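Local coordinates for protein lantibiotic dehydratase (Microbispora corallina, PDB 5EHK) that probably dehydrates serine and threonine residues of the NAI-107 lantibiotic precursor peptide in a tRNA-dependent manner, using glutamyl-tRNA as the glutamyl donor, at residues Ala405-Tyr417 / Leu428-Tyr441. Numbering follows the deposited sequence.
Sequences ALRRYHEAFLERY and LLDDTRGLGPPAGY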
loop_
_atom_site.group_PDB
_atom_site.type_symbol
_atom_site.label_atom_id
_atom_site.label_comp_id
_atom_site.label_asym_id
_atom_site.label_seq_id
_atom_site.Cartn_x
_atom_site.Cartn_y
_atom_site.Cartn_z
ATOM N N ALA A 405 -8.207 11.208 -7.188
ATOM C CA ALA A 405 -8.287 10.143 -8.193
ATOM C C ALA A 405 -7.395 10.250 -9.452
ATOM O O ALA A 405 -7.340 9.313 -10.240
ATOM C CB ALA A 405 -9.731 9.939 -8.623
ATOM N N LEU A 406 -6.735 11.378 -9.678
ATOM C CA LEU A 406 -5.945 11.526 -10.882
ATOM C C LEU A 406 -4.544 11.863 -10.519
ATOM O O LEU A 406 -3.787 12.302 -11.377
ATOM C CB LEU A 406 -6.469 12.635 -11.799
ATOM C CG LEU A 406 -7.815 12.588 -12.518
ATOM C CD1 LEU A 406 -7.937 13.784 -13.485
ATOM C CD2 LEU A 406 -8.047 11.252 -13.248
ATOM N N ARG A 407 -4.179 11.721 -9.254
ATOM C CA ARG A 407 -2.806 12.077 -8.889
ATOM C C ARG A 407 -1.773 11.035 -9.356
ATOM O O ARG A 407 -0.754 11.377 -9.967
ATOM C CB ARG A 407 -2.694 12.388 -7.402
ATOM C CG ARG A 407 -3.586 13.523 -6.957
ATOM C CD ARG A 407 -2.937 14.902 -7.089
ATOM N NE ARG A 407 -2.452 15.248 -8.422
ATOM C CZ ARG A 407 -3.223 15.503 -9.490
ATOM N NH1 ARG A 407 -4.550 15.389 -9.430
ATOM N NH2 ARG A 407 -2.655 15.843 -10.649
ATOM N N ARG A 408 -2.052 9.759 -9.110
ATOM C CA ARG A 408 -1.171 8.710 -9.608
ATOM C C ARG A 408 -1.226 8.614 -11.142
ATOM O O ARG A 408 -0.226 8.317 -11.784
ATOM C CB ARG A 408 -1.480 7.360 -8.950
ATOM C CG ARG A 408 -1.224 7.316 -7.429
ATOM C CD ARG A 408 -1.795 6.018 -6.822
ATOM N NE ARG A 408 -1.087 4.875 -7.404
ATOM C CZ ARG A 408 0.120 4.469 -7.015
ATOM N NH1 ARG A 408 0.722 5.071 -5.993
ATOM N NH2 ARG A 408 0.710 3.457 -7.629
ATOM N N TYR A 409 -2.396 8.858 -11.726
ATOM C CA TYR A 409 -2.559 8.860 -13.180
ATOM C C TYR A 409 -1.671 9.921 -13.848
ATOM O O TYR A 409 -0.986 9.663 -14.832
ATOM C CB TYR A 409 -4.010 9.150 -13.496
ATOM C CG TYR A 409 -4.496 8.665 -14.836
ATOM C CD1 TYR A 409 -4.646 7.320 -15.086
ATOM C CD2 TYR A 409 -4.852 9.557 -15.824
ATOM C CE1 TYR A 409 -5.119 6.871 -16.296
ATOM C CE2 TYR A 409 -5.340 9.129 -17.019
ATOM C CZ TYR A 409 -5.467 7.779 -17.265
ATOM O OH TYR A 409 -5.935 7.330 -18.487
ATOM N N HIS A 410 -1.687 11.116 -13.280
ATOM C CA HIS A 410 -0.834 12.191 -13.736
ATOM C C HIS A 410 0.649 11.800 -13.705
ATOM O O HIS A 410 1.391 12.070 -14.657
ATOM C CB HIS A 410 -1.090 13.423 -12.873
ATOM C CG HIS A 410 -0.127 14.537 -13.111
ATOM N ND1 HIS A 410 0.560 15.153 -12.087
ATOM C CD2 HIS A 410 0.270 15.141 -14.256
ATOM C CE1 HIS A 410 1.346 16.086 -12.596
ATOM N NE2 HIS A 410 1.196 16.094 -13.910
ATOM N N GLU A 411 1.075 11.130 -12.635
ATOM C CA GLU A 411 2.463 10.682 -12.537
ATOM C C GLU A 411 2.729 9.652 -13.620
ATOM O O GLU A 411 3.769 9.671 -14.262
ATOM C CB GLU A 411 2.769 10.051 -11.182
ATOM C CG GLU A 411 2.873 10.994 -9.997
ATOM C CD GLU A 411 3.044 10.225 -8.672
ATOM O OE1 GLU A 411 4.040 9.465 -8.561
ATOM O OE2 GLU A 411 2.164 10.341 -7.772
ATOM N N ALA A 412 1.793 8.727 -13.783
ATOM C CA ALA A 412 1.932 7.676 -14.769
ATOM C C ALA A 412 2.103 8.315 -16.150
ATOM O O ALA A 412 3.020 7.956 -16.911
ATOM C CB ALA A 412 0.720 6.765 -14.724
ATOM N N PHE A 413 1.233 9.295 -16.432
ATOM C CA PHE A 413 1.210 10.021 -17.692
ATOM C C PHE A 413 2.587 10.665 -17.952
ATOM O O PHE A 413 3.190 10.479 -19.016
ATOM C CB PHE A 413 0.089 11.068 -17.671
ATOM C CG PHE A 413 -0.215 11.663 -19.012
ATOM C CD1 PHE A 413 -1.345 11.290 -19.704
ATOM C CD2 PHE A 413 0.641 12.596 -19.592
ATOM C CE1 PHE A 413 -1.628 11.858 -20.962
ATOM C CE2 PHE A 413 0.378 13.156 -20.841
ATOM C CZ PHE A 413 -0.748 12.784 -21.532
ATOM N N LEU A 414 3.068 11.428 -16.976
ATOM C CA LEU A 414 4.414 12.016 -17.056
ATOM C C LEU A 414 5.483 10.979 -17.386
ATOM O O LEU A 414 6.382 11.238 -18.170
ATOM C CB LEU A 414 4.782 12.702 -15.738
ATOM C CG LEU A 414 4.170 14.087 -15.615
ATOM C CD1 LEU A 414 4.448 14.715 -14.260
ATOM C CD2 LEU A 414 4.678 14.963 -16.787
ATOM N N GLU A 415 5.376 9.809 -16.777
ATOM C CA GLU A 415 6.357 8.756 -16.937
ATOM C C GLU A 415 6.354 8.198 -18.367
ATOM O O GLU A 415 7.409 7.981 -18.966
ATOM C CB GLU A 415 6.094 7.652 -15.890
ATOM C CG GLU A 415 6.902 6.371 -16.033
ATOM C CD GLU A 415 8.235 6.443 -15.288
ATOM O OE1 GLU A 415 8.771 7.571 -15.132
ATOM O OE2 GLU A 415 8.748 5.371 -14.869
ATOM N N ARG A 416 5.162 7.993 -18.927
ATOM C CA ARG A 416 5.059 7.397 -20.258
ATOM C C ARG A 416 5.177 8.380 -21.421
ATOM O O ARG A 416 5.711 8.043 -22.470
ATOM C CB ARG A 416 3.764 6.622 -20.398
ATOM C CG ARG A 416 3.454 6.258 -21.813
ATOM C CD ARG A 416 2.436 5.146 -21.852
ATOM N NE ARG A 416 2.226 4.655 -23.211
ATOM C CZ ARG A 416 1.450 3.618 -23.489
ATOM N NH1 ARG A 416 0.823 3.009 -22.483
ATOM N NH2 ARG A 416 1.274 3.213 -24.747
ATOM N N TYR A 417 4.688 9.597 -21.247
ATOM C CA TYR A 417 4.558 10.483 -22.388
ATOM C C TYR A 417 5.384 11.730 -22.276
ATOM O O TYR A 417 5.609 12.415 -23.277
ATOM C CB TYR A 417 3.113 10.887 -22.533
ATOM C CG TYR A 417 2.173 9.745 -22.793
ATOM C CD1 TYR A 417 2.167 9.094 -24.019
ATOM C CD2 TYR A 417 1.253 9.351 -21.839
ATOM C CE1 TYR A 417 1.275 8.090 -24.288
ATOM C CE2 TYR A 417 0.360 8.330 -22.107
ATOM C CZ TYR A 417 0.388 7.704 -23.337
ATOM O OH TYR A 417 -0.485 6.680 -23.611
ATOM N N LEU A 428 -5.785 7.460 -24.685
ATOM C CA LEU A 428 -5.294 7.461 -23.321
ATOM C C LEU A 428 -6.122 6.510 -22.470
ATOM O O LEU A 428 -5.572 5.764 -21.681
ATOM C CB LEU A 428 -5.383 8.860 -22.724
ATOM C CG LEU A 428 -4.771 8.986 -21.332
ATOM C CD1 LEU A 428 -3.271 8.773 -21.400
ATOM C CD2 LEU A 428 -5.112 10.309 -20.697
ATOM N N LEU A 429 -7.439 6.501 -22.652
ATOM C CA LEU A 429 -8.312 5.698 -21.798
ATOM C C LEU A 429 -8.327 4.218 -22.165
ATOM O O LEU A 429 -8.864 3.393 -21.423
ATOM C CB LEU A 429 -9.737 6.250 -21.806
ATOM C CG LEU A 429 -10.038 7.364 -20.797
ATOM C CD1 LEU A 429 -11.484 7.746 -20.861
ATOM C CD2 LEU A 429 -9.678 6.931 -19.400
ATOM N N ASP A 430 -7.747 3.896 -23.319
ATOM C CA ASP A 430 -7.684 2.525 -23.810
ATOM C C ASP A 430 -6.636 1.659 -23.092
ATOM O O ASP A 430 -5.477 2.044 -22.970
ATOM C CB ASP A 430 -7.399 2.533 -25.304
ATOM C CG ASP A 430 -7.479 1.165 -25.906
ATOM O OD1 ASP A 430 -8.613 0.672 -26.073
ATOM O OD2 ASP A 430 -6.422 0.579 -26.212
ATOM N N ASP A 431 -7.067 0.496 -22.614
ATOM C CA ASP A 431 -6.206 -0.469 -21.929
ATOM C C ASP A 431 -5.001 -0.882 -22.757
ATOM O O ASP A 431 -3.907 -1.044 -22.232
ATOM C CB ASP A 431 -7.006 -1.714 -21.613
ATOM C CG ASP A 431 -7.818 -1.570 -20.364
ATOM O OD1 ASP A 431 -7.251 -1.116 -19.340
ATOM O OD2 ASP A 431 -9.020 -1.908 -20.405
ATOM N N THR A 432 -5.214 -1.057 -24.053
ATOM C CA THR A 432 -4.186 -1.562 -24.929
ATOM C C THR A 432 -3.250 -0.491 -25.457
ATOM O O THR A 432 -2.025 -0.689 -25.492
ATOM C CB THR A 432 -4.786 -2.323 -26.099
ATOM O OG1 THR A 432 -5.750 -3.275 -25.615
ATOM C CG2 THR A 432 -3.704 -3.028 -26.836
ATOM N N ARG A 433 -3.815 0.619 -25.921
ATOM C CA ARG A 433 -3.013 1.654 -26.564
ATOM C C ARG A 433 -2.512 2.720 -25.609
ATOM O O ARG A 433 -1.531 3.427 -25.901
ATOM C CB ARG A 433 -3.781 2.305 -27.699
ATOM C CG ARG A 433 -4.421 1.330 -28.639
ATOM C CD ARG A 433 -5.165 2.065 -29.708
ATOM N NE ARG A 433 -4.605 1.862 -31.028
ATOM C CZ ARG A 433 -5.282 1.274 -32.019
ATOM N NH1 ARG A 433 -6.534 0.819 -31.823
ATOM N NH2 ARG A 433 -4.693 1.136 -33.207
ATOM N N GLY A 434 -3.190 2.848 -24.470
ATOM C CA GLY A 434 -2.854 3.883 -23.515
ATOM C C GLY A 434 -2.525 3.423 -22.108
ATOM O O GLY A 434 -1.937 2.358 -21.890
ATOM N N LEU A 435 -2.866 4.289 -21.154
ATOM C CA LEU A 435 -2.690 4.050 -19.735
ATOM C C LEU A 435 -3.866 3.213 -19.247
ATOM O O LEU A 435 -3.753 2.452 -18.283
ATOM C CB LEU A 435 -2.713 5.391 -19.016
ATOM C CG LEU A 435 -1.475 5.993 -18.345
ATOM C CD1 LEU A 435 -0.221 5.724 -19.127
ATOM C CD2 LEU A 435 -1.669 7.494 -18.158
ATOM N N GLY A 436 -4.987 3.316 -19.951
ATOM C CA GLY A 436 -6.229 2.743 -19.475
ATOM C C GLY A 436 -6.867 3.729 -18.514
ATOM O O GLY A 436 -6.316 4.803 -18.260
ATOM N N PRO A 437 -8.040 3.385 -17.975
ATOM C CA PRO A 437 -8.716 4.251 -17.009
ATOM C C PRO A 437 -7.966 4.272 -15.687
ATOM O O PRO A 437 -7.273 3.315 -15.369
ATOM C CB PRO A 437 -10.061 3.565 -16.840
ATOM C CG PRO A 437 -9.777 2.156 -17.093
ATOM C CD PRO A 437 -8.755 2.120 -18.169
ATOM N N PRO A 438 -8.085 5.362 -14.926
ATOM C CA PRO A 438 -7.366 5.467 -13.653
ATOM C C PRO A 438 -7.974 4.514 -12.629
ATOM O O PRO A 438 -9.150 4.140 -12.763
ATOM C CB PRO A 438 -7.618 6.920 -13.226
ATOM C CG PRO A 438 -8.101 7.603 -14.427
ATOM C CD PRO A 438 -8.855 6.578 -15.205
ATOM N N ALA A 439 -7.189 4.157 -11.618
ATOM C CA ALA A 439 -7.651 3.255 -10.583
ATOM C C ALA A 439 -9.023 3.683 -10.086
ATOM O O ALA A 439 -9.270 4.863 -9.794
ATOM C CB ALA A 439 -6.656 3.215 -9.451
ATOM N N GLY A 440 -9.944 2.738 -10.069
ATOM C CA GLY A 440 -11.218 2.973 -9.438
ATOM C C GLY A 440 -12.326 3.277 -10.406
ATOM O O GLY A 440 -13.484 3.241 -10.026
ATOM N N TYR A 441 -12.000 3.590 -11.651
ATOM C CA TYR A 441 -13.057 3.906 -12.596
ATOM C C TYR A 441 -13.925 2.669 -12.841
ATOM O O TYR A 441 -13.417 1.568 -13.026
ATOM C CB TYR A 441 -12.489 4.470 -13.899
ATOM C CG TYR A 441 -12.193 5.973 -13.885
ATOM C CD1 TYR A 441 -12.600 6.782 -14.935
ATOM C CD2 TYR A 441 -11.486 6.573 -12.837
ATOM C CE1 TYR A 441 -12.332 8.135 -14.948
ATOM C CE2 TYR A 441 -11.211 7.932 -12.848
ATOM C CZ TYR A 441 -11.649 8.700 -13.915
ATOM O OH TYR A 441 -11.391 10.037 -13.977
HETATM O O HOH W 1 -7.472 6.670 -8.830
HETATM O O HOH W 2 -0.265 0.227 -23.359
#
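Helix 407-417 and the irregular chain 428-441 that follows strand 423-424 are joined round Tyr-409, in the lantibiotic dehydratase N-terminal family region. Both ring faces carry CH-pi contacts: CG of Pro-438 lies over the centre of the Tyr-409 ring, 3.6 Å from its centroid, and CD2 of Leu-435 covers the opposite face, displaced toward the rim. With CG anti to the backbone N (chi1 -156°), the ring runs off the helix between these two residues, and its hydroxyl OH donates to Gly-436 O at 2.6 Å. That oxygen sits at the ring edge, while the donor is tilted 25° from the carbonyl plane; the two faces and this bond together should restrict ring rotation. Leu-428 reaches back toward the helix, its CD2 beside Tyr-409 CE2 and its CD1 3.5 Å from Phe-413 CE1, the Leu-428 and Phe-413 side chains running roughly perpendicular.

Toward the helix C-terminus, the extended Arg-416 chain runs antiparallel to Leu-435, CD lying 3.8 Å from Leu-435 CD1, and its NH1 makes a weak hydrogen bond to Gly-434 O (2.9 Å, N-H...O 116°). One water accepts from the same NH1 and donates to Thr-432 O. At the other end, a second water donates to both Ala-405 O and Ala-439 O, bridging the two backbones, while Leu-406 CD2 approaches Pro-438 CG at 3.8 Å.

Strands 423-424 and 611-615 pack against Phe-413 and Leu-428, and helix 647-656 flanks the Leu-406 end, where Glu-654 OE1 is hydrogen-bonded to Tyr-441 OH. Beyond residues 431-433 lies the second subunit, whose Arg-829 forms a salt bridge with Asp-431.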